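Isochorismatase family protein (Enterococcus faecalis, PDB 2A67) is of unknown function but belongs to the isochorismatase family and is therefore probably a hydrolase. Local coordinates at residues L30-V33 / N34-I37; I37-Y40 / R41-H44; R120-G124 / L125-C129. One frame throughout, in Å; residues are numbered along the deposited sequence.

Contact 1 (L30-V33 / N34-I37); sequences LDKV and NQRI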
ATOM      1  N   LEU D  30       0.513  22.744  -3.637  1.00 32.86           N
ATOM      2  CA  LEU D  30      -0.637  23.244  -4.397  1.00 32.78           C
ATOM      3  C   LEU D  30      -0.240  24.065  -5.647  1.00 32.91           C
ATOM      4  O   LEU D  30      -0.917  24.009  -6.665  1.00 32.20           O
ATOM      5  CB  LEU D  30      -1.574  24.026  -3.473  1.00 32.86           C
ATOM      6  CG  LEU D  30      -2.112  23.306  -2.216  1.00 33.10           C
ATOM      7  CD1 LEU D  30      -2.894  24.328  -1.293  1.00 31.12           C
ATOM      8  CD2 LEU D  30      -2.964  22.049  -2.487  1.00 31.69           C
ATOM      9  N   ASP D  31       0.854  24.816  -5.562  1.00 33.58           N
ATOM     10  CA  ASP D  31       1.365  25.546  -6.710  1.00 34.42           C
ATOM     11  C   ASP D  31       1.813  24.566  -7.802  1.00 33.77           C
ATOM     12  O   ASP D  31       1.488  24.761  -8.975  1.00 33.80           O
ATOM     13  CB  ASP D  31       2.551  26.417  -6.305  1.00 35.51           C
ATOM     14  CG  ASP D  31       2.134  27.624  -5.514  1.00 39.43           C
ATOM     15  OD1 ASP D  31       0.979  28.097  -5.731  1.00 43.42           O
ATOM     16  OD2 ASP D  31       2.975  28.115  -4.702  1.00 42.71           O
ATOM     17  N   LYS D  32       2.523  23.512  -7.396  1.00 32.08           N
ATOM     18  CA  LYS D  32       2.997  22.486  -8.340  1.00 33.10           C
ATOM     19  C   LYS D  32       1.787  21.719  -8.932  1.00 31.91           C
ATOM     20  O   LYS D  32       1.707  21.466 -10.120  1.00 32.75           O
ATOM     21  CB  LYS D  32       4.028  21.584  -7.628  1.00 31.95           C
ATOM     22  CG  LYS D  32       4.757  20.622  -8.517  1.00 37.48           C
ATOM     23  CD  LYS D  32       6.161  21.139  -8.937  1.00 43.76           C
ATOM     24  CE  LYS D  32       7.307  20.476  -8.073  1.00 46.77           C
ATOM     25  NZ  LYS D  32       8.085  19.321  -8.745  1.00 36.59           N
ATOM     26  N   VAL D  33       0.808  21.397  -8.099  1.00 32.03           N
ATOM     27  CA  VAL D  33      -0.430  20.746  -8.577  1.00 31.49           C
ATOM     28  C   VAL D  33      -1.221  21.627  -9.551  1.00 31.48           C
ATOM     29  O   VAL D  33      -1.671  21.145 -10.598  1.00 31.22           O
ATOM     30  CB  VAL D  33      -1.330  20.303  -7.387  1.00 31.24           C
ATOM     31  CG1 VAL D  33      -2.784  20.005  -7.867  1.00 30.05           C
ATOM     32  CG2 VAL D  33      -0.683  19.086  -6.695  1.00 30.36           C
ATOM     33  N   ASN D  34      -1.416  22.905  -9.213  1.00 31.10           N
ATOM     34  CA  ASN D  34      -2.019  23.824 -10.184  1.00 31.54           C
ATOM     35  C   ASN D  34      -1.278  23.869 -11.566  1.00 31.80           C
ATOM     36  O   ASN D  34      -1.928  23.983 -12.607  1.00 30.91           O
ATOM     37  CB  ASN D  34      -2.092  25.211  -9.608  1.00 31.40           C
ATOM     38  CG  ASN D  34      -3.338  25.427  -8.746  1.00 33.42           C
ATOM     39  OD1 ASN D  34      -3.403  26.407  -8.025  1.00 36.59           O
ATOM     40  ND2 ASN D  34      -4.326  24.543  -8.852  1.00 31.40           N
ATOM     41  N   GLN D  35       0.051  23.778 -11.562  1.00 32.31           N
ATOM     42  CA  GLN D  35       0.832  23.714 -12.833  1.00 34.07           C
ATOM     43  C   GLN D  35       0.476  22.467 -13.646  1.00 32.61           C
ATOM     44  O   GLN D  35       0.313  22.535 -14.879  1.00 32.16           O
ATOM     45  CB  GLN D  35       2.340  23.741 -12.582  1.00 33.60           C
ATOM     46  CG  GLN D  35       2.893  25.069 -12.099  1.00 36.61           C
ATOM     47  CD  GLN D  35       4.413  25.149 -12.208  1.00 40.03           C
ATOM     48  OE1 GLN D  35       4.965  26.162 -12.729  1.00 48.49           O
ATOM     49  NE2 GLN D  35       5.116  24.071 -11.786  1.00 44.85           N
ATOM     50  N   ARG D  36       0.315  21.333 -12.959  1.00 31.30           N
ATOM     51  CA  ARG D  36      -0.090  20.099 -13.640  1.00 30.13           C
ATOM     52  C   ARG D  36      -1.495  20.204 -14.161  1.00 30.24           C
ATOM     53  O   ARG D  36      -1.779  19.779 -15.262  1.00 30.18           O
ATOM     54  CB  ARG D  36       0.051  18.877 -12.716  1.00 29.30           C
ATOM     55  CG  ARG D  36       1.426  18.721 -12.103  1.00 29.20           C
ATOM     56  CD  ARG D  36       2.476  18.659 -13.270  1.00 31.62           C
ATOM     57  NE  ARG D  36       2.207  17.506 -14.137  1.00 27.10           N
ATOM     58  CZ  ARG D  36       2.575  17.424 -15.410  1.00 31.48           C
ATOM     59  NH1 ARG D  36       3.182  18.453 -15.989  1.00 27.27           N
ATOM     60  NH2 ARG D  36       2.329  16.330 -16.100  1.00 26.85           N
ATOM     61  N   ILE D  37      -2.413  20.703 -13.318  1.00 30.50           N
ATOM     62  CA  ILE D  37      -3.790  20.967 -13.734  1.00 29.80           C
ATOM     63  C   ILE D  37      -3.782  21.718 -15.057  1.00 29.38           C
ATOM     64  O   ILE D  37      -4.491  21.360 -15.984  1.00 28.86           O
ATOM     65  CB  ILE D  37      -4.557  21.773 -12.635  1.00 29.76           C
ATOM     66  CG1 ILE D  37      -4.935  20.802 -11.492  1.00 31.26           C
ATOM     67  CG2 ILE D  37      -5.801  22.456 -13.207  1.00 28.04           C
ATOM     68  CD1 ILE D  37      -5.589  21.513 -10.262  1.00 31.60           C
TER

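Contact 2 (I37-Y40 / R41-H44); sequences IAVY and RQHH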
ATOM      1  N   ILE D  37      -2.413  20.703 -13.318  1.00 30.50           N
ATOM      2  CA  ILE D  37      -3.790  20.967 -13.734  1.00 29.80           C
ATOM      3  C   ILE D  37      -3.782  21.718 -15.057  1.00 29.38           C
ATOM      4  O   ILE D  37      -4.491  21.360 -15.984  1.00 28.86           O
ATOM      5  CB  ILE D  37      -4.557  21.773 -12.635  1.00 29.76           C
ATOM      6  CG1 ILE D  37      -4.935  20.802 -11.492  1.00 31.26           C
ATOM      7  CG2 ILE D  37      -5.801  22.456 -13.207  1.00 28.04           C
ATOM      8  CD1 ILE D  37      -5.589  21.513 -10.262  1.00 31.60           C
ATOM      9  N   ALA D  38      -3.009  22.789 -15.114  1.00 28.99           N
ATOM     10  CA  ALA D  38      -2.981  23.624 -16.298  1.00 30.28           C
ATOM     11  C   ALA D  38      -2.536  22.816 -17.538  1.00 29.54           C
ATOM     12  O   ALA D  38      -3.158  22.916 -18.585  1.00 30.11           O
ATOM     13  CB  ALA D  38      -2.097  24.893 -16.059  1.00 31.49           C
ATOM     14  N   VAL D  39      -1.560  21.932 -17.391  1.00 29.47           N
ATOM     15  CA  VAL D  39      -1.121  21.064 -18.539  1.00 30.73           C
ATOM     16  C   VAL D  39      -2.258  20.101 -18.956  1.00 30.51           C
ATOM     17  O   VAL D  39      -2.521  19.883 -20.126  1.00 29.63           O
ATOM     18  CB  VAL D  39       0.114  20.226 -18.151  1.00 30.54           C
ATOM     19  CG1 VAL D  39       0.401  19.104 -19.148  1.00 28.69           C
ATOM     20  CG2 VAL D  39       1.364  21.104 -17.895  1.00 33.21           C
ATOM     21  N   TYR D  40      -2.946  19.515 -17.983  1.00 29.44           N
ATOM     22  CA  TYR D  40      -4.069  18.628 -18.294  1.00 28.27           C
ATOM     23  C   TYR D  40      -5.184  19.351 -19.015  1.00 29.12           C
ATOM     24  O   TYR D  40      -5.740  18.800 -19.973  1.00 29.85           O
ATOM     25  CB  TYR D  40      -4.557  17.913 -17.009  1.00 26.88           C
ATOM     26  CG  TYR D  40      -3.695  16.717 -16.731  1.00 22.92           C
ATOM     27  CD1 TYR D  40      -2.417  16.881 -16.203  1.00 19.63           C
ATOM     28  CD2 TYR D  40      -4.141  15.433 -17.027  1.00 22.62           C
ATOM     29  CE1 TYR D  40      -1.577  15.799 -15.976  1.00 23.53           C
ATOM     30  CE2 TYR D  40      -3.320  14.317 -16.765  1.00 24.12           C
ATOM     31  CZ  TYR D  40      -2.052  14.515 -16.247  1.00 26.56           C
ATOM     32  OH  TYR D  40      -1.221  13.439 -16.010  1.00 26.96           O
ATOM     33  N   ARG D  41      -5.465  20.593 -18.618  1.00 29.54           N
ATOM     34  CA  ARG D  41      -6.514  21.417 -19.299  1.00 31.58           C
ATOM     35  C   ARG D  41      -6.166  21.711 -20.742  1.00 33.41           C
ATOM     36  O   ARG D  41      -6.991  21.515 -21.641  1.00 33.47           O
ATOM     37  CB  ARG D  41      -6.762  22.733 -18.561  1.00 31.58           C
ATOM     38  CG  ARG D  41      -7.404  22.524 -17.139  1.00 32.45           C
ATOM     39  CD  ARG D  41      -8.235  23.742 -16.671  1.00 31.84           C
ATOM     40  NE  ARG D  41      -8.519  23.574 -15.258  1.00 32.34           N
ATOM     41  CZ  ARG D  41      -9.288  22.611 -14.757  1.00 29.57           C
ATOM     42  NH1 ARG D  41      -9.948  21.769 -15.563  1.00 31.54           N
ATOM     43  NH2 ARG D  41      -9.444  22.525 -13.453  1.00 32.00           N
ATOM     44  N   GLN D  42      -4.921  22.137 -20.953  1.00 34.84           N
ATOM     45  CA  GLN D  42      -4.363  22.350 -22.298  1.00 36.91           C
ATOM     46  C   GLN D  42      -4.520  21.133 -23.206  1.00 36.50           C
ATOM     47  O   GLN D  42      -4.786  21.278 -24.415  1.00 36.76           O
ATOM     48  CB  GLN D  42      -2.857  22.559 -22.212  1.00 37.38           C
ATOM     49  CG  GLN D  42      -2.256  23.738 -21.441  1.00 39.38           C
ATOM     50  CD  GLN D  42      -0.707  23.520 -21.274  1.00 41.89           C
ATOM     51  OE1 GLN D  42      -0.053  22.880 -22.137  1.00 46.82           O
ATOM     52  NE2 GLN D  42      -0.137  24.028 -20.161  1.00 44.56           N
ATOM     53  N   HIS D  43      -4.281  19.935 -22.671  1.00 35.79           N
ATOM     54  CA  HIS D  43      -4.415  18.712 -23.474  1.00 36.29           C
ATOM     55  C   HIS D  43      -5.848  18.153 -23.496  1.00 36.89           C
ATOM     56  O   HIS D  43      -6.087  17.159 -24.152  1.00 37.28           O
ATOM     57  CB  HIS D  43      -3.419  17.612 -23.040  1.00 36.53           C
ATOM     58  CG  HIS D  43      -1.965  17.944 -23.288  1.00 37.53           C
ATOM     59  ND1 HIS D  43      -1.245  17.436 -24.361  1.00 39.45           N
ATOM     60  CD2 HIS D  43      -1.099  18.733 -22.602  1.00 37.11           C
ATOM     61  CE1 HIS D  43       0.002  17.879 -24.302  1.00 37.72           C
ATOM     62  NE2 HIS D  43       0.115  18.681 -23.254  1.00 38.48           N
ATOM     63  N   HIS D  44      -6.787  18.799 -22.788  1.00 37.55           N
ATOM     64  CA  HIS D  44      -8.165  18.294 -22.569  1.00 37.78           C
ATOM     65  C   HIS D  44      -8.134  16.874 -21.990  1.00 37.00           C
ATOM     66  O   HIS D  44      -8.847  15.974 -22.468  1.00 36.77           O
ATOM     67  CB  HIS D  44      -9.032  18.367 -23.842  1.00 39.90           C
ATOM     68  CG  HIS D  44      -8.995  19.701 -24.525  1.00 42.26           C
ATOM     69  ND1 HIS D  44      -8.166  19.969 -25.594  1.00 47.39           N
ATOM     70  CD2 HIS D  44      -9.673  20.849 -24.277  1.00 46.66           C
ATOM     71  CE1 HIS D  44      -8.345  21.219 -25.985  1.00 48.31           C
ATOM     72  NE2 HIS D  44      -9.246  21.778 -25.194  1.00 46.23           N
TER

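Contact 3 (R120-G124 / L125-C129); sequences RMAHG and LGYTC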
ATOM      1  N   ARG D 120      -0.447   1.872  -4.482  1.00 24.82           N
ATOM      2  CA  ARG D 120      -0.319   0.394  -4.402  1.00 25.47           C
ATOM      3  C   ARG D 120      -1.523  -0.289  -4.996  1.00 25.65           C
ATOM      4  O   ARG D 120      -1.367  -1.243  -5.761  1.00 26.05           O
ATOM      5  CB  ARG D 120      -0.081  -0.085  -2.960  1.00 25.93           C
ATOM      6  CG  ARG D 120       1.168   0.593  -2.367  1.00 24.61           C
ATOM      7  CD  ARG D 120       1.806  -0.224  -1.282  1.00 22.43           C
ATOM      8  NE  ARG D 120       2.568   0.670  -0.377  1.00 21.67           N
ATOM      9  CZ  ARG D 120       3.712   0.348   0.226  1.00 21.78           C
ATOM     10  NH1 ARG D 120       4.290  -0.855   0.045  1.00 20.45           N
ATOM     11  NH2 ARG D 120       4.292   1.239   1.035  1.00 21.99           N
HETATM   12  N   MSE D 121      -2.712   0.240  -4.712  1.00 23.46           N
HETATM   13  CA  MSE D 121      -3.930  -0.293  -5.343  1.00 24.75           C
HETATM   14  C   MSE D 121      -3.976  -0.105  -6.889  1.00 23.71           C
HETATM   15  O   MSE D 121      -4.308  -1.029  -7.610  1.00 22.19           O
HETATM   16  CB  MSE D 121      -5.174   0.326  -4.663  1.00 26.48           C
HETATM   17  CG  MSE D 121      -6.464  -0.300  -5.089  1.00 33.49           C
HETATM   18 SE   MSE D 121      -6.783  -2.146  -4.346  1.00 49.44          SE
HETATM   19  CE  MSE D 121      -5.799  -2.123  -3.124  1.00 18.97           C
ATOM     20  N   ALA D 122      -3.750   1.113  -7.347  1.00 22.62           N
ATOM     21  CA  ALA D 122      -3.839   1.432  -8.739  1.00 22.95           C
ATOM     22  C   ALA D 122      -2.805   0.552  -9.464  1.00 22.31           C
ATOM     23  O   ALA D 122      -3.137  -0.008 -10.473  1.00 23.71           O
ATOM     24  CB  ALA D 122      -3.506   2.892  -8.944  1.00 22.85           C
ATOM     25  N   HIS D 123      -1.586   0.438  -8.946  1.00 21.83           N
ATOM     26  CA  HIS D 123      -0.560  -0.399  -9.626  1.00 23.96           C
ATOM     27  C   HIS D 123      -1.093  -1.853  -9.680  1.00 24.92           C
ATOM     28  O   HIS D 123      -1.019  -2.605 -10.696  1.00 22.04           O
ATOM     29  CB  HIS D 123       0.750  -0.380  -8.825  1.00 22.79           C
ATOM     30  CG  HIS D 123       1.725  -1.416  -9.312  1.00 25.24           C
ATOM     31  ND1 HIS D 123       1.698  -2.742  -8.900  1.00 21.24           N
ATOM     32  CD2 HIS D 123       2.667  -1.339 -10.283  1.00 26.02           C
ATOM     33  CE1 HIS D 123       2.638  -3.416  -9.556  1.00 29.47           C
ATOM     34  NE2 HIS D 123       3.225  -2.590 -10.410  1.00 22.90           N
ATOM     35  N   GLY D 124      -1.672  -2.276  -8.553  1.00 24.47           N
ATOM     36  CA  GLY D 124      -2.069  -3.659  -8.435  1.00 24.35           C
ATOM     37  C   GLY D 124      -3.243  -4.031  -9.324  1.00 25.47           C
ATOM     38  O   GLY D 124      -3.387  -5.200  -9.682  1.00 26.31           O
ATOM     39  N   LEU D 125      -4.096  -3.061  -9.641  1.00 24.45           N
ATOM     40  CA  LEU D 125      -5.212  -3.224 -10.574  1.00 25.48           C
ATOM     41  C   LEU D 125      -4.772  -3.144 -12.045  1.00 25.74           C
ATOM     42  O   LEU D 125      -5.536  -3.492 -12.935  1.00 26.09           O
ATOM     43  CB  LEU D 125      -6.285  -2.147 -10.321  1.00 25.29           C
ATOM     44  CG  LEU D 125      -6.945  -2.316  -8.933  1.00 26.63           C
ATOM     45  CD1 LEU D 125      -7.785  -1.077  -8.630  1.00 29.82           C
ATOM     46  CD2 LEU D 125      -7.751  -3.628  -8.898  1.00 28.26           C
ATOM     47  N   GLY D 126      -3.553  -2.691 -12.297  1.00 25.72           N
ATOM     48  CA  GLY D 126      -3.013  -2.783 -13.679  1.00 25.13           C
ATOM     49  C   GLY D 126      -2.865  -1.393 -14.286  1.00 26.61           C
ATOM     50  O   GLY D 126      -2.574  -1.280 -15.497  1.00 25.49           O
ATOM     51  N   TYR D 127      -3.025  -0.320 -13.504  1.00 23.91           N
ATOM     52  CA  TYR D 127      -2.814   1.040 -14.068  1.00 24.81           C
ATOM     53  C   TYR D 127      -1.362   1.363 -14.065  1.00 25.51           C
ATOM     54  O   TYR D 127      -0.609   0.889 -13.186  1.00 25.41           O
ATOM     55  CB  TYR D 127      -3.569   2.194 -13.340  1.00 25.30           C
ATOM     56  CG  TYR D 127      -5.056   2.024 -13.369  1.00 26.29           C
ATOM     57  CD1 TYR D 127      -5.809   2.456 -14.473  1.00 28.11           C
ATOM     58  CD2 TYR D 127      -5.729   1.391 -12.295  1.00 29.79           C
ATOM     59  CE1 TYR D 127      -7.178   2.254 -14.522  1.00 25.82           C
ATOM     60  CE2 TYR D 127      -7.152   1.228 -12.303  1.00 27.48           C
ATOM     61  CZ  TYR D 127      -7.847   1.663 -13.427  1.00 29.12           C
ATOM     62  OH  TYR D 127      -9.222   1.522 -13.527  1.00 31.00           O
ATOM     63  N   THR D 128      -0.970   2.162 -15.069  1.00 24.99           N
ATOM     64  CA  THR D 128       0.366   2.745 -15.143  1.00 26.08           C
ATOM     65  C   THR D 128       0.422   4.017 -14.296  1.00 26.34           C
ATOM     66  O   THR D 128      -0.341   4.943 -14.536  1.00 28.59           O
ATOM     67  CB  THR D 128       0.788   2.977 -16.668  1.00 25.45           C
ATOM     68  OG1 THR D 128       0.750   1.702 -17.323  1.00 27.39           O
ATOM     69  CG2 THR D 128       2.175   3.629 -16.760  1.00 27.93           C
ATOM     70  N   CYS D 129       1.283   4.056 -13.277  1.00 25.89           N
ATOM     71  CA  CYS D 129       1.243   5.199 -12.354  1.00 26.81           C
ATOM     72  C   CYS D 129       2.450   6.089 -12.560  1.00 26.52           C
ATOM     73  O   CYS D 129       3.557   5.580 -12.851  1.00 24.50           O
ATOM     74  CB  CYS D 129       1.162   4.725 -10.901  1.00 25.87           C
ATOM     75  SG  CYS D 129      -0.367   3.774 -10.677  1.00 28.60           S
TER
HETATM   76  O   HOH W   1       0.229  -1.743 -12.909  1.00 25.81           O

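Contact 1 (L30-V33 / N34-I37)
V33 and I37 meet one helical turn apart, CG1 of V33 lying 4.0 Å from CD1 of I37 with the two side chains crossing at a slant. Each torsion brings its branch into place: V33 turns CG1 opposite its own backbone N (chi1 164°), which leans that methyl forward along the helix, while CG1 of I37 lies beside its backbone N and carries CD1 back to meet it. On the way the I37 branch passes close to the V33 carbonyl oxygen, CG1 of I37 being 3.4 Å from V33 O. That carbonyl accepts I37 N at 2.9 Å in an almost straight bond (176°). Three more i to i+4 bonds belong to the same turns: N34 N to L30 O at 2.8 Å, Q35 N to D31 O and R36 N to K32 O, the last the longest at 3.2 Å. CD of K32 comes within 4.2 Å of NE2 of Q35, a loose approach. The polar ends are held farther off: D31 by a salt bridge to K69, K32 NZ by the carbonyl of P133, and R36 by a salt bridge to E105. All of this belongs to helix 26-42, the crossover of the beta-alpha-beta unit formed with strands 5-10 and 47-52. V33 and I37 sit on L9, I37 also reaches I47 and F49, and K32 and R36 lean on strand 128-137.

Contact 2 (I37-Y40 / R41-H44)
From I37 to Q42 the chain is regular helix, and its last turn is closed by three backbone bonds: R41 N to I37 O at 2.9 Å, Q42 N to A38 O at 3.1 Å and nearly straight (174°), and H43 N to V39 O. H44 then leaves the helix with positive phi (54°), and its N bonds to R41 O at 3.0 Å, in a Schellman motif that ends helix 26-42. Among the side chains, R41 runs alongside I37 and points the same way. Its chain is extended from CG to NE, which carries the guanidinium out alongside I37; CG2 of I37 meets it obliquely, 3.6 Å from NE of R41. V39 and H43 likewise lie side by side, CG1 of V39 being 3.8 Å from CD2 of H43. The same imidazole turns its edge to the backbone: V39 O lies near the plane of the ring, 3.1 Å from CD2 of H43. Y40 points to the sheet side, where its OH bonds to E105 and R5. R41 thus has its apolar neighbour in I37 and its charge partners in D71, at NE, and D76, at NH1: the I37 methyl packs against the guanidinium, while the two carboxylates neutralise its charge and probably fix its direction and rotation.

Contact 3 (R120-G124 / L125-C129)
A122 O and the backbone N of Y127 meet in a 3.0 Å hydrogen bond (154°) that reaches from the last turn of helix 111-125 into the chain beyond it. Two further backbone bonds complete the turn: L125 N to M121 O at 2.9 Å, and G126 N to H123 O, where the donor stands well above the carbonyl plane. L125 N and G126 N also make weak bonds to A122 O. G126 has positive phi (112°), a conformation readily accessible to glycine, and the turn is a Schellman motif. One water ties the same corner, donating to H123 O at 2.7 Å and to Y127 O at 2.8 Å.

The apolar contacts are few. CG of M121, a selenomethionine, lies 3.9 Å from CD1 of L125, the side chains crossing. A122 faces the new strand: its CB is 3.7 Å from SG of C129, which reaches back towards the helix, and 4.3 Å from CD2 of Y127. The Y127 ring turns its edge to A122 O. These residues also rest on strand 103-109, A122 and Y127 on L104 and C129 on I106.

H123 and R120 have partners in both subunits. H123 meets F161 edge-to-face and stacks on H83 of the second subunit, while R120, earlier on the helix, bridges to D116 of its own chain and D116 of the second subunit.

Chemically, M121 O, A122 O and H123 O each accept backbone N-H groups, A122 O strongly from Y127 alone, and H123 O takes the water as well, just where the chain turns toward strand 128-137.

Contacts 1 and 2 are successive pieces of helix 26-42. They share I37, and their centres are 11 Å apart. Contact 3 is separate: its centre is 23 Å from each of the others, and its nearest atoms are about 11 Å from contact 1 and about 9 Å from contact 2. Between them runs the parallel sheet, in which strands 5-10 and 103-109 are neighbours. Each helix is the crossover of its own beta-alpha-beta unit, and contacts 2 and 3 both end theirs in a Schellman motif. Contact 3 also touches the second subunit, whereas neither contact 1 nor contact 2 meets another chain of the assembly.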